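Local coordinates for binary enterotoxin of Clostridium perfringens component a (Clostridium perfringens, PDB 5H03), which probably acts as the ADP-ribosyltransferase component of a two-part enterotoxin, binding NAD(+) and NADH and, as in related binary toxins, modifying actin in the host cell, at residues 84-89 against 162-167; 133-138 against 184-189; 137-142 against 178-183; 148-153 against 199-204; 210-215 against 291-296. All coordinates share one frame; numbering follows the deposited sequence.

Overall arrangement
Contacts 1 to 4 all lie in the N-terminal half of the chain, within one ADP-ribosyltransferase-like unit, and contact 5 joins that half to the NAD-binding half. Contacts 1 and 3 meet in the small sheet of strands 139-141, 177-180 and 166-169, their centres about 12 Å apart. Contacts 2 and 4 belong to the neighbouring five-stranded sheet, at centres about 20 Å apart. Contact 2 shares Gly-137 and Phe-138 with contact 3, and its Ile-134 touches Ile-294 of contact 5. Contact 5 lies nearest the ligand site: Tyr-296 is about 6 Å, side chain to side chain, from the NADH-binding residues Arg-297 and Arg-298. Contact 4 is about 32 Å from contact 5, centre to centre.

Contact 1. Residues 84-89 against 162-167; sequences SMLTKP and TNTPAA
Met-85 and Pro-165 sit opposite each other in a single beta bridge, where the loop between helix 68-82 and strand 90-96 runs beside the turn that leads into strand 166-169 of the small three-stranded antiparallel sheet. Three backbone hydrogen bonds join the segments. Leu-86 uses both of its backbone polar atoms: its N gives to Thr-164 O at 2.8 Å, while its O takes a short bond of 2.6 Å from Asn-163 N. A longer bond, Ala-166 N to Ser-84 O at 3.2 Å, extends the pairing into the strand, its donor standing about 40° out of the carbonyl plane. Thr-164 O also receives a CA-H...O contact from Met-85.

The apolar contacts are made by Leu-86 and Met-85. The Leu-86 side chain lies alongside Thr-164, pointing the same way, and its CG reaches Ala-166 CB at 4.2 Å; Leu-160 of strand 154-160 and Arg-24 of helix 14-29 also touch this leucine. Met-85 sets its CG 4.4 Å from Pro-165 CG. The same methionine CG passes the carbonyl Asn-163 O at 3.4 Å, and the chain continues extended past the turn.

Thr-162 closes the far end. Its chi1 of -65° sets CG2 opposite the backbone N, against Thr-87 O at 3.2 Å, and OG1 rests 3.1 Å from Pro-89 CD.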
# COMPACT_ATOMS: atom_id res chain seq x y z
N SER A 84 22.49 3.81 -7.57
CA SER A 84 23.04 2.48 -7.30
C SER A 84 22.07 1.39 -7.76
O SER A 84 21.65 0.55 -6.97
CB SER A 84 23.40 2.32 -5.82
OG SER A 84 24.11 1.11 -5.61
N MET A 85 21.73 1.42 -9.05
CA MET A 85 20.75 0.49 -9.61
C MET A 85 21.37 -0.88 -9.86
O MET A 85 22.45 -0.99 -10.46
CB MET A 85 20.16 1.04 -10.92
CG MET A 85 19.21 2.23 -10.75
SD MET A 85 18.54 2.96 -12.29
CE MET A 85 17.60 4.32 -11.60
N LEU A 86 20.70 -1.92 -9.38
CA LEU A 86 21.13 -3.29 -9.61
C LEU A 86 21.24 -3.58 -11.11
O LEU A 86 20.35 -3.24 -11.90
CB LEU A 86 20.13 -4.25 -8.97
CG LEU A 86 20.05 -4.33 -7.45
CD1 LEU A 86 18.95 -5.29 -7.11
CD2 LEU A 86 21.36 -4.70 -6.78
N THR A 87 22.35 -4.21 -11.50
CA THR A 87 22.52 -4.61 -12.89
C THR A 87 21.87 -5.96 -13.18
O THR A 87 21.50 -6.23 -14.33
CB THR A 87 24.01 -4.65 -13.26
OG1 THR A 87 24.61 -5.81 -12.69
CG2 THR A 87 24.72 -3.41 -12.73
N LYS A 88 21.72 -6.77 -12.13
CA LYS A 88 21.09 -8.09 -12.22
C LYS A 88 20.31 -8.37 -10.93
O LYS A 88 20.58 -7.75 -9.90
CB LYS A 88 22.15 -9.18 -12.45
CG LYS A 88 22.76 -9.72 -11.16
CD LYS A 88 23.47 -11.04 -11.41
CE LYS A 88 24.86 -11.04 -10.78
NZ LYS A 88 25.70 -12.16 -11.29
N PRO A 89 19.35 -9.29 -10.97
CA PRO A 89 18.57 -9.57 -9.76
C PRO A 89 19.45 -9.88 -8.56
O PRO A 89 20.50 -10.51 -8.68
CB PRO A 89 17.72 -10.78 -10.15
CG PRO A 89 17.57 -10.68 -11.62
CD PRO A 89 18.88 -10.10 -12.11
N THR A 162 16.45 -6.48 -11.62
CA THR A 162 17.38 -5.60 -12.32
C THR A 162 16.85 -4.16 -12.38
O THR A 162 15.65 -3.94 -12.54
CB THR A 162 17.60 -6.15 -13.74
OG1 THR A 162 18.26 -7.43 -13.65
CG2 THR A 162 18.45 -5.20 -14.58
N ASN A 163 17.76 -3.19 -12.23
CA ASN A 163 17.49 -1.74 -12.24
C ASN A 163 16.92 -1.25 -10.92
O ASN A 163 16.66 -0.04 -10.80
CB ASN A 163 16.56 -1.28 -13.38
CG ASN A 163 17.08 -1.66 -14.74
OD1 ASN A 163 18.30 -1.66 -14.98
ND2 ASN A 163 16.18 -2.00 -15.65
N THR A 164 16.69 -2.12 -9.94
CA THR A 164 16.18 -1.65 -8.65
C THR A 164 17.21 -0.72 -8.02
O THR A 164 18.40 -1.03 -8.04
CB THR A 164 15.92 -2.82 -7.71
OG1 THR A 164 15.02 -3.75 -8.32
CG2 THR A 164 15.32 -2.33 -6.41
N PRO A 165 16.81 0.45 -7.51
CA PRO A 165 17.74 1.23 -6.70
C PRO A 165 17.91 0.56 -5.35
O PRO A 165 16.97 0.53 -4.53
CB PRO A 165 17.06 2.60 -6.60
CG PRO A 165 16.04 2.63 -7.68
CD PRO A 165 15.58 1.20 -7.80
N ALA A 166 19.09 0.00 -5.11
CA ALA A 166 19.40 -0.71 -3.86
C ALA A 166 20.87 -0.48 -3.54
O ALA A 166 21.75 -1.06 -4.19
CB ALA A 166 19.07 -2.19 -4.01
N ALA A 167 21.14 0.37 -2.55
CA ALA A 167 22.48 0.86 -2.28
C ALA A 167 23.14 0.14 -1.11
O ALA A 167 22.51 -0.11 -0.08
CB ALA A 167 22.44 2.36 -1.97

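Contact 2. Residues 133-138 against 184-189; sequences FIQDGF and YSLKAT
The Phe-133 ring turns one edge to Leu-186: the carbonyl O of Leu-186 lies near the ring plane, 3.8 Å from CD2, and Phe-101 meets the same ring edge-to-face from elsewhere in the chain. The other flat group, the amide of Gln-135, folds back over its own strand. Its chain bends at chi2 (-65°), which brings NE2 round to Phe-133 O at 3.0 Å, with the acceptor almost in the amide plane. Leu-186 CD1 packs obliquely against this bent chain, 3.7 Å from Gln-135 CG. The other end of the amide, OE1, is bonded to Lys-100.

Phe-133 O is therefore gripped twice, since Leu-186 N also donates to it at 2.8 Å, and the two donors arrive from opposite faces of the carbonyl plane. Phe-133 N returns a bond to Leu-186 O. Two residues on, Gln-135 N reaches Tyr-184 O at 3.1 Å. Where the chains diverge, a water accepts from Tyr-184 N and lies 3.1 Å from Gln-135 O, to which it may donate. Between these bonds Ser-185 OG sits 3.6 Å from Ile-134 CG1, on the sheet face away from Phe-133 and Leu-186.

The alternation of a hydrogen-bonded pair, Phe-133 with Leu-186, and a non-hydrogen-bonded one, Ile-134 with Ser-185, is that of an antiparallel edge: strand 132-134 borders the five-stranded mixed sheet of this ADP-ribosyltransferase-like half.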
# COMPACT_ATOMS: atom_id res chain seq x y z
N PHE A 133 1.61 -6.66 -1.24
CA PHE A 133 1.80 -5.99 0.05
C PHE A 133 2.66 -4.74 -0.14
O PHE A 133 3.87 -4.82 -0.37
CB PHE A 133 2.43 -6.92 1.10
CG PHE A 133 1.56 -8.08 1.51
CD1 PHE A 133 0.63 -7.93 2.53
CD2 PHE A 133 1.67 -9.32 0.89
CE1 PHE A 133 -0.20 -9.01 2.91
CE2 PHE A 133 0.86 -10.39 1.25
CZ PHE A 133 -0.08 -10.22 2.27
N ILE A 134 2.01 -3.57 -0.09
CA ILE A 134 2.71 -2.31 -0.23
C ILE A 134 3.70 -2.12 0.90
O ILE A 134 3.38 -2.35 2.07
CB ILE A 134 1.71 -1.14 -0.29
CG1 ILE A 134 0.82 -1.29 -1.53
CG2 ILE A 134 2.44 0.19 -0.18
CD1 ILE A 134 -0.34 -0.31 -1.59
N GLN A 135 4.91 -1.72 0.55
CA GLN A 135 5.96 -1.46 1.51
C GLN A 135 6.14 0.06 1.59
O GLN A 135 6.53 0.70 0.61
CB GLN A 135 7.23 -2.17 1.08
CG GLN A 135 7.02 -3.68 0.86
CD GLN A 135 6.63 -4.45 2.15
OE1 GLN A 135 7.43 -4.54 3.10
NE2 GLN A 135 5.42 -5.04 2.15
N ASP A 136 5.83 0.61 2.75
CA ASP A 136 5.93 2.05 2.98
C ASP A 136 7.33 2.46 3.43
O ASP A 136 8.03 1.72 4.13
CB ASP A 136 4.93 2.47 4.05
CG ASP A 136 3.50 2.27 3.60
OD1 ASP A 136 3.09 2.96 2.63
OD2 ASP A 136 2.79 1.44 4.22
N GLY A 137 7.70 3.69 3.07
CA GLY A 137 9.01 4.20 3.39
C GLY A 137 10.08 3.51 2.58
O GLY A 137 9.82 2.73 1.65
N PHE A 138 11.32 3.84 2.91
CA PHE A 138 12.46 3.09 2.44
C PHE A 138 12.52 1.74 3.15
O PHE A 138 11.92 1.54 4.20
CB PHE A 138 13.75 3.87 2.68
CG PHE A 138 13.73 5.19 1.99
CD1 PHE A 138 13.87 5.25 0.61
CD2 PHE A 138 13.49 6.35 2.70
CE1 PHE A 138 13.82 6.47 -0.05
CE2 PHE A 138 13.44 7.57 2.05
CZ PHE A 138 13.59 7.63 0.66
N TYR A 184 7.72 0.59 -3.65
CA TYR A 184 7.66 -0.83 -4.04
C TYR A 184 6.65 -1.63 -3.21
O TYR A 184 6.10 -1.15 -2.22
CB TYR A 184 9.07 -1.43 -3.96
CG TYR A 184 9.98 -0.86 -5.02
CD1 TYR A 184 9.88 -1.30 -6.34
CD2 TYR A 184 10.84 0.19 -4.75
CE1 TYR A 184 10.67 -0.77 -7.34
CE2 TYR A 184 11.63 0.74 -5.76
CZ TYR A 184 11.53 0.26 -7.06
OH TYR A 184 12.31 0.78 -8.06
N SER A 185 6.35 -2.83 -3.70
CA SER A 185 5.41 -3.77 -3.09
C SER A 185 6.02 -5.18 -3.14
O SER A 185 6.92 -5.46 -3.93
CB SER A 185 4.02 -3.80 -3.78
OG SER A 185 3.34 -2.56 -3.75
N LEU A 186 5.48 -6.05 -2.29
CA LEU A 186 5.94 -7.44 -2.21
C LEU A 186 4.88 -8.42 -2.72
O LEU A 186 3.76 -8.45 -2.22
CB LEU A 186 6.34 -7.78 -0.78
CG LEU A 186 7.83 -8.00 -0.52
CD1 LEU A 186 8.58 -6.69 -0.57
CD2 LEU A 186 8.05 -8.70 0.82
N LYS A 187 5.27 -9.22 -3.71
CA LYS A 187 4.40 -10.23 -4.31
C LYS A 187 4.96 -11.61 -4.01
O LYS A 187 6.09 -11.92 -4.40
CB LYS A 187 4.27 -9.97 -5.81
CG LYS A 187 3.30 -10.83 -6.57
CD LYS A 187 3.21 -10.27 -7.98
CE LYS A 187 2.57 -11.22 -8.99
NZ LYS A 187 3.38 -11.16 -10.27
N ALA A 188 4.21 -12.43 -3.29
CA ALA A 188 4.71 -13.75 -2.92
C ALA A 188 4.82 -14.63 -4.16
O ALA A 188 3.97 -14.59 -5.05
CB ALA A 188 3.79 -14.39 -1.88
N THR A 189 5.92 -15.39 -4.24
CA THR A 189 6.17 -16.33 -5.32
C THR A 189 6.37 -17.76 -4.82
O THR A 189 6.58 -18.67 -5.64
CB THR A 189 7.40 -15.88 -6.12
OG1 THR A 189 8.53 -15.75 -5.23
CG2 THR A 189 7.13 -14.50 -6.76
O HOH W 1 9.13 0.55 -1.09

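Contact 3. Residues 137-142 against 178-183; sequences GFKDVT and VLIDQG
Val-178 opens the pairing with Val-141 in a hydrogen-bonded antiparallel pair: its N gives to Val-141 O at 2.9 Å and its O accepts from Val-141 N. Their side chains meet on one face of the small sheet, Val-141 CG2 lying 3.8 Å from Val-178 CB. Val-178 O also takes a CA-H...O contact from Asp-140.

Leu-179 turns to the other face and carries CD1 forward to Phe-138 CB. Asp-140 shares that face, its carboxylate held by Arg-177 and Tyr-43.

Ile-180 pairs with Lys-139 through two bonds. Its N meets Lys-139 O at 2.7 Å, nearly along the C=O axis, and its O receives Lys-139 N. With CG1 beside the backbone N (chi1 -53°), Ile-180 reaches CD1 over to Val-141 CG2 at 3.9 Å.

Asp-181 places OD1 at the edge of the Phe-138 ring, 3.5 Å from CE1, with carboxylate and ring only 11° from coplanar. Gln-182 sets its amide by the same ring, the planes 33° apart and CD 3.9 Å from Phe-138 CZ. Gly-183 N donates to a water that probably reaches Gly-137 O.

Ser-78 bonds to both Asp-181 OD1 and Gln-182 OE1, and Lys-82 forms a salt bridge with Asp-181 OD2. The carboxylate oxygen OD1 thus faces the weakly positive hydrogens of the ring edge, while the charge of Asp-181 is probably balanced chiefly by Lys-82.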
# COMPACT_ATOMS: atom_id res chain seq x y z
N GLY A 137 7.70 3.69 3.07
CA GLY A 137 9.01 4.20 3.39
C GLY A 137 10.08 3.51 2.58
O GLY A 137 9.82 2.73 1.65
N PHE A 138 11.32 3.84 2.91
CA PHE A 138 12.46 3.09 2.44
C PHE A 138 12.52 1.74 3.15
O PHE A 138 11.92 1.54 4.20
CB PHE A 138 13.75 3.87 2.68
CG PHE A 138 13.73 5.19 1.99
CD1 PHE A 138 13.87 5.25 0.61
CD2 PHE A 138 13.49 6.35 2.70
CE1 PHE A 138 13.82 6.47 -0.05
CE2 PHE A 138 13.44 7.57 2.05
CZ PHE A 138 13.59 7.63 0.66
N LYS A 139 13.26 0.81 2.55
CA LYS A 139 13.40 -0.51 3.15
C LYS A 139 14.88 -0.86 3.20
O LYS A 139 15.58 -0.79 2.19
CB LYS A 139 12.63 -1.57 2.36
CG LYS A 139 12.40 -2.85 3.12
CD LYS A 139 12.00 -3.98 2.18
CE LYS A 139 10.57 -4.39 2.38
NZ LYS A 139 10.42 -4.83 3.79
N ASP A 140 15.36 -1.23 4.38
CA ASP A 140 16.74 -1.68 4.52
C ASP A 140 16.78 -3.14 4.96
O ASP A 140 16.00 -3.56 5.83
CB ASP A 140 17.52 -0.77 5.47
CG ASP A 140 16.90 -0.69 6.84
OD1 ASP A 140 17.20 -1.56 7.66
OD2 ASP A 140 16.11 0.24 7.08
N VAL A 141 17.63 -3.93 4.30
CA VAL A 141 17.67 -5.38 4.45
C VAL A 141 19.13 -5.81 4.43
O VAL A 141 20.03 -4.98 4.30
CB VAL A 141 16.90 -6.10 3.32
CG1 VAL A 141 15.40 -5.74 3.35
CG2 VAL A 141 17.52 -5.82 1.97
N THR A 142 19.38 -7.12 4.56
CA THR A 142 20.74 -7.68 4.47
C THR A 142 20.86 -8.66 3.30
O THR A 142 19.88 -9.02 2.63
CB THR A 142 21.19 -8.34 5.78
OG1 THR A 142 20.30 -9.40 6.13
CG2 THR A 142 21.21 -7.32 6.90
N VAL A 178 21.48 -3.19 2.59
CA VAL A 178 20.95 -2.77 1.29
C VAL A 178 19.79 -1.82 1.52
O VAL A 178 18.78 -2.20 2.12
CB VAL A 178 20.48 -3.96 0.44
CG1 VAL A 178 19.96 -3.43 -0.88
CG2 VAL A 178 21.61 -4.91 0.19
N LEU A 179 19.89 -0.62 0.97
CA LEU A 179 18.87 0.41 1.12
C LEU A 179 18.03 0.46 -0.17
O LEU A 179 18.53 0.81 -1.24
CB LEU A 179 19.52 1.75 1.45
CG LEU A 179 18.71 3.03 1.58
CD1 LEU A 179 17.34 2.80 2.18
CD2 LEU A 179 19.51 4.01 2.45
N ILE A 180 16.77 0.07 -0.06
CA ILE A 180 15.87 -0.01 -1.21
C ILE A 180 14.98 1.23 -1.23
O ILE A 180 14.43 1.62 -0.19
CB ILE A 180 15.04 -1.30 -1.15
CG1 ILE A 180 15.98 -2.50 -1.01
CG2 ILE A 180 14.21 -1.43 -2.40
CD1 ILE A 180 15.30 -3.77 -0.51
N ASP A 181 14.84 1.83 -2.42
CA ASP A 181 14.03 3.03 -2.67
C ASP A 181 12.57 2.81 -2.30
O ASP A 181 12.07 1.68 -2.26
CB ASP A 181 14.15 3.43 -4.14
CG ASP A 181 13.83 4.92 -4.39
OD1 ASP A 181 13.73 5.70 -3.42
OD2 ASP A 181 13.69 5.31 -5.57
N GLN A 182 11.87 3.91 -2.03
CA GLN A 182 10.44 3.85 -1.71
C GLN A 182 9.63 3.58 -2.99
O GLN A 182 10.13 3.71 -4.11
CB GLN A 182 9.97 5.17 -1.09
CG GLN A 182 10.13 6.37 -2.07
CD GLN A 182 10.27 7.75 -1.42
OE1 GLN A 182 10.91 8.65 -2.00
NE2 GLN A 182 9.66 7.95 -0.24
N GLY A 183 8.38 3.17 -2.81
CA GLY A 183 7.44 3.01 -3.91
C GLY A 183 7.21 1.59 -4.37
O GLY A 183 6.57 1.41 -5.42
O HOH W 2 7.18 3.06 -0.06

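Contact 4. Residues 148-153 against 199-204; sequences INSKLP and KQYAKV
Tyr-201 OH gives a short hydrogen bond of 2.6 Å to Ser-150 O, arriving in the carbonyl plane on a lone pair, with the acceptor also in the plane of the ring. A water bridges the same two residues: it donates to the hydroxyl at 3.2 Å and accepts from Ser-150 N, so the phenol oxygen is tied twice to one serine's backbone. Further along, Ala-202 N reaches Pro-153 O at 3.0 Å, where the two chains begin to run side by side.

Ser-150 helps to shape the loop itself. Its OG, set anti to the backbone N (chi1 174°), accepts from Leu-152 N in an ST turn. Past the turn, Leu-152 O lies at the ring edge of Tyr-201, 3.3 Å from CE2.

Looser packing surrounds these bonds. Ala-202 CB lies 3.7 Å from Pro-153 O, and the aliphatic CD of Lys-199 passes 4.0 Å from Ser-150 O before its amino group goes on to a salt bridge with Glu-108.

The loop 148-153 thus leads into strand 154-160 beside its parallel neighbour 199-209; Tyr-95 of strand 90-96 meets the Tyr-201 ring, and Ile-121 of helix 118-128 packs on Ala-202.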
# COMPACT_ATOMS: atom_id res chain seq x y z
N ILE A 148 20.73 -15.84 13.29
CA ILE A 148 20.57 -14.96 14.45
C ILE A 148 19.59 -15.50 15.49
O ILE A 148 19.26 -14.79 16.45
CB ILE A 148 20.17 -13.54 13.99
CG1 ILE A 148 18.89 -13.56 13.12
CG2 ILE A 148 21.35 -12.83 13.32
CD1 ILE A 148 18.08 -12.24 13.16
N ASN A 149 19.13 -16.74 15.33
CA ASN A 149 18.21 -17.36 16.30
C ASN A 149 16.92 -16.56 16.49
O ASN A 149 16.40 -16.46 17.60
CB ASN A 149 18.91 -17.56 17.66
CG ASN A 149 20.42 -17.93 17.54
OD1 ASN A 149 21.30 -17.06 17.53
ND2 ASN A 149 20.70 -19.23 17.44
N SER A 150 16.40 -16.02 15.38
CA SER A 150 15.22 -15.16 15.41
C SER A 150 13.98 -15.80 16.04
O SER A 150 13.74 -17.00 15.91
CB SER A 150 14.88 -14.73 13.97
OG SER A 150 13.66 -14.00 13.90
N LYS A 151 13.20 -14.97 16.73
CA LYS A 151 11.94 -15.38 17.34
C LYS A 151 10.71 -15.07 16.46
O LYS A 151 9.58 -15.40 16.84
CB LYS A 151 11.76 -14.68 18.69
CG LYS A 151 11.07 -13.31 18.55
CD LYS A 151 10.53 -12.79 19.87
CE LYS A 151 9.33 -11.88 19.61
NZ LYS A 151 8.42 -11.96 20.79
N LEU A 152 10.90 -14.40 15.28
CA LEU A 152 9.79 -14.12 14.37
C LEU A 152 9.42 -15.39 13.58
O LEU A 152 10.27 -16.23 13.31
CB LEU A 152 10.14 -12.97 13.42
CG LEU A 152 10.61 -11.69 14.12
CD1 LEU A 152 11.51 -10.88 13.22
CD2 LEU A 152 9.44 -10.86 14.56
N PRO A 153 8.15 -15.52 13.19
CA PRO A 153 7.71 -16.76 12.52
C PRO A 153 8.19 -16.90 11.09
O PRO A 153 8.23 -18.03 10.57
CB PRO A 153 6.19 -16.65 12.56
CG PRO A 153 5.94 -15.18 12.61
CD PRO A 153 7.03 -14.60 13.43
N LYS A 199 15.08 -24.82 14.11
CA LYS A 199 13.77 -24.22 14.27
C LYS A 199 13.11 -24.00 12.90
O LYS A 199 13.75 -23.56 11.93
CB LYS A 199 13.87 -22.91 15.08
CG LYS A 199 12.53 -22.28 15.42
CD LYS A 199 12.71 -20.86 15.99
CE LYS A 199 11.36 -20.25 16.31
NZ LYS A 199 10.58 -21.13 17.23
N GLN A 200 11.83 -24.34 12.82
CA GLN A 200 11.12 -24.18 11.55
C GLN A 200 10.62 -22.75 11.40
O GLN A 200 10.05 -22.17 12.34
CB GLN A 200 9.95 -25.16 11.44
CG GLN A 200 10.40 -26.57 11.15
CD GLN A 200 9.24 -27.54 11.06
OE1 GLN A 200 8.08 -27.14 11.09
NE2 GLN A 200 9.56 -28.84 10.96
N TYR A 201 10.89 -22.16 10.23
CA TYR A 201 10.39 -20.84 9.85
C TYR A 201 9.57 -20.96 8.58
O TYR A 201 9.83 -21.82 7.72
CB TYR A 201 11.54 -19.86 9.59
CG TYR A 201 12.37 -19.57 10.83
CD1 TYR A 201 13.43 -20.39 11.17
CD2 TYR A 201 12.09 -18.47 11.63
CE1 TYR A 201 14.22 -20.15 12.32
CE2 TYR A 201 12.87 -18.21 12.79
CZ TYR A 201 13.93 -19.05 13.12
OH TYR A 201 14.68 -18.80 14.24
N ALA A 202 8.54 -20.11 8.48
CA ALA A 202 7.75 -19.98 7.26
C ALA A 202 8.56 -19.11 6.31
O ALA A 202 8.77 -17.92 6.57
CB ALA A 202 6.41 -19.34 7.58
N LYS A 203 9.09 -19.68 5.23
CA LYS A 203 9.91 -18.90 4.32
C LYS A 203 9.07 -18.39 3.15
O LYS A 203 8.55 -19.19 2.36
CB LYS A 203 11.09 -19.73 3.83
CG LYS A 203 12.11 -18.94 3.01
CD LYS A 203 13.21 -19.86 2.47
CE LYS A 203 14.30 -19.06 1.75
NZ LYS A 203 14.38 -19.50 0.35
N VAL A 204 8.95 -17.06 3.02
CA VAL A 204 8.17 -16.43 1.94
C VAL A 204 9.11 -16.00 0.82
O VAL A 204 9.93 -15.10 1.00
CB VAL A 204 7.36 -15.23 2.44
CG1 VAL A 204 6.76 -14.44 1.22
CG2 VAL A 204 6.25 -15.70 3.41
O HOH W 3 17.23 -17.39 13.04

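Contact 5. Residues 210-215 against 291-296; sequences KQLNFE and EDIITY
Asn-213 and Tyr-296 meet crosswise, their side chains at about a right angle and the amide and ring planes 45° apart. The tyrosine OH gives a 2.6 Å hydrogen bond to Asn-213 OD1, in the carbonyl plane on a lone pair, while that oxygen sits in the plane of the ring at its edge. Asn-213 holds its CG anti to the backbone N (chi1 -179°), which sends the amide over Ile-294, CG to CB 3.7 Å, on its way to the tyrosine. The same OD1 takes a weak bond from Glu-215 N.

Gln-211 crosses the Ile-294 side chain nearly perpendicularly, NE2 3.4 Å from CD1; its OE1 is bonded to Asn-132. The backbones join next to this crossing, Ile-294 N giving to Leu-212 O at 3.0 Å.

Here the linker after strand 199-209, which leads to helix 218-234, lies along strand 293-299, an outermost strand of the second five-stranded sheet. It thereby joins the N-terminal half to the NAD-binding half, and Tyr-296 immediately precedes the NADH-binding Arg-297 and Arg-298.

Leu-212 also crosses Glu-291 at about a right angle, Leu-212 CD2 lying 3.3 Å from Glu-291 CD. The OE2 of this carboxylate is bonded to Trp-224. Two waters bridge the backbones, one from Leu-212 N to Asp-292 O and one from Phe-214 N to Ile-294 O. Ile-293 CD1 approaches the Phe-214 ring obliquely, 3.9 Å from CE2.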
# COMPACT_ATOMS: atom_id res chain seq x y z
N LYS A 210 6.68 -2.95 -8.64
CA LYS A 210 6.24 -1.56 -8.54
C LYS A 210 4.85 -1.37 -9.13
O LYS A 210 4.71 -1.34 -10.35
CB LYS A 210 7.22 -0.62 -9.23
CG LYS A 210 7.04 0.84 -8.83
CD LYS A 210 8.29 1.62 -9.13
CE LYS A 210 8.11 3.09 -8.92
NZ LYS A 210 9.45 3.75 -9.03
N GLN A 211 3.84 -1.21 -8.29
CA GLN A 211 2.52 -0.92 -8.83
C GLN A 211 2.30 0.60 -8.98
O GLN A 211 2.96 1.42 -8.32
CB GLN A 211 1.39 -1.53 -8.01
CG GLN A 211 1.62 -1.79 -6.54
CD GLN A 211 0.48 -2.57 -5.91
OE1 GLN A 211 -0.33 -3.21 -6.62
NE2 GLN A 211 0.42 -2.56 -4.58
N LEU A 212 1.35 0.95 -9.85
CA LEU A 212 0.99 2.34 -10.09
C LEU A 212 0.31 2.88 -8.84
O LEU A 212 -0.71 2.34 -8.41
CB LEU A 212 0.07 2.46 -11.30
CG LEU A 212 -0.19 3.85 -11.88
CD1 LEU A 212 1.10 4.64 -11.99
CD2 LEU A 212 -0.85 3.73 -13.24
N ASN A 213 0.87 3.95 -8.27
CA ASN A 213 0.35 4.55 -7.03
C ASN A 213 0.90 5.98 -6.94
O ASN A 213 2.02 6.18 -6.47
CB ASN A 213 0.78 3.71 -5.82
CG ASN A 213 0.25 4.25 -4.49
OD1 ASN A 213 -0.37 5.31 -4.45
ND2 ASN A 213 0.49 3.51 -3.39
N PHE A 214 0.09 6.96 -7.36
CA PHE A 214 0.59 8.33 -7.50
C PHE A 214 0.86 9.02 -6.17
O PHE A 214 1.70 9.91 -6.12
CB PHE A 214 -0.39 9.16 -8.34
CG PHE A 214 -0.60 8.62 -9.73
CD1 PHE A 214 0.39 8.75 -10.69
CD2 PHE A 214 -1.77 7.97 -10.06
CE1 PHE A 214 0.20 8.26 -11.95
CE2 PHE A 214 -1.95 7.48 -11.34
CZ PHE A 214 -0.97 7.62 -12.27
N GLU A 215 0.19 8.61 -5.09
CA GLU A 215 0.35 9.18 -3.75
C GLU A 215 0.07 10.68 -3.74
O GLU A 215 -1.10 11.05 -3.75
CB GLU A 215 1.74 8.82 -3.16
CG GLU A 215 1.77 7.34 -2.77
CD GLU A 215 3.04 6.84 -2.07
OE1 GLU A 215 4.15 7.41 -2.22
OE2 GLU A 215 2.91 5.81 -1.35
N GLU A 291 -4.38 -1.02 -16.03
CA GLU A 291 -3.25 -1.58 -15.29
C GLU A 291 -3.58 -1.48 -13.81
O GLU A 291 -4.35 -0.61 -13.41
CB GLU A 291 -1.95 -0.83 -15.60
CG GLU A 291 -1.94 0.59 -15.03
CD GLU A 291 -0.88 1.47 -15.68
OE1 GLU A 291 0.31 1.18 -15.45
OE2 GLU A 291 -1.26 2.40 -16.44
N ASP A 292 -3.00 -2.39 -13.01
CA ASP A 292 -3.21 -2.34 -11.57
C ASP A 292 -2.89 -0.94 -11.05
O ASP A 292 -1.89 -0.33 -11.44
CB ASP A 292 -2.32 -3.35 -10.85
CG ASP A 292 -2.62 -4.79 -11.22
OD1 ASP A 292 -3.59 -5.08 -11.94
OD2 ASP A 292 -1.84 -5.64 -10.77
N ILE A 293 -3.77 -0.42 -10.20
CA ILE A 293 -3.58 0.91 -9.63
C ILE A 293 -4.09 0.92 -8.20
O ILE A 293 -5.08 0.26 -7.86
CB ILE A 293 -4.28 2.01 -10.48
CG1 ILE A 293 -3.94 3.42 -9.95
CG2 ILE A 293 -5.80 1.78 -10.52
CD1 ILE A 293 -4.43 4.56 -10.90
N ILE A 294 -3.42 1.68 -7.35
CA ILE A 294 -3.86 1.88 -5.97
C ILE A 294 -4.76 3.10 -5.88
O ILE A 294 -4.42 4.18 -6.37
CB ILE A 294 -2.64 2.02 -5.04
CG1 ILE A 294 -1.66 0.85 -5.27
CG2 ILE A 294 -3.10 2.17 -3.61
CD1 ILE A 294 -2.29 -0.49 -5.05
N THR A 295 -5.93 2.94 -5.26
CA THR A 295 -6.83 4.05 -5.00
C THR A 295 -7.12 4.15 -3.50
O THR A 295 -6.80 3.26 -2.71
CB THR A 295 -8.15 3.93 -5.79
OG1 THR A 295 -8.91 2.81 -5.32
CG2 THR A 295 -7.84 3.77 -7.25
N TYR A 296 -7.69 5.29 -3.12
CA TYR A 296 -7.88 5.62 -1.71
C TYR A 296 -9.30 6.08 -1.45
O TYR A 296 -9.96 6.67 -2.31
CB TYR A 296 -6.92 6.71 -1.26
CG TYR A 296 -5.46 6.38 -1.52
CD1 TYR A 296 -4.88 6.64 -2.76
CD2 TYR A 296 -4.67 5.85 -0.50
CE1 TYR A 296 -3.54 6.35 -2.98
CE2 TYR A 296 -3.35 5.57 -0.69
CZ TYR A 296 -2.78 5.81 -1.92
OH TYR A 296 -1.46 5.54 -2.11
O HOH W 4 0.68 -1.41 -11.58
O HOH W 5 -2.61 6.03 -7.34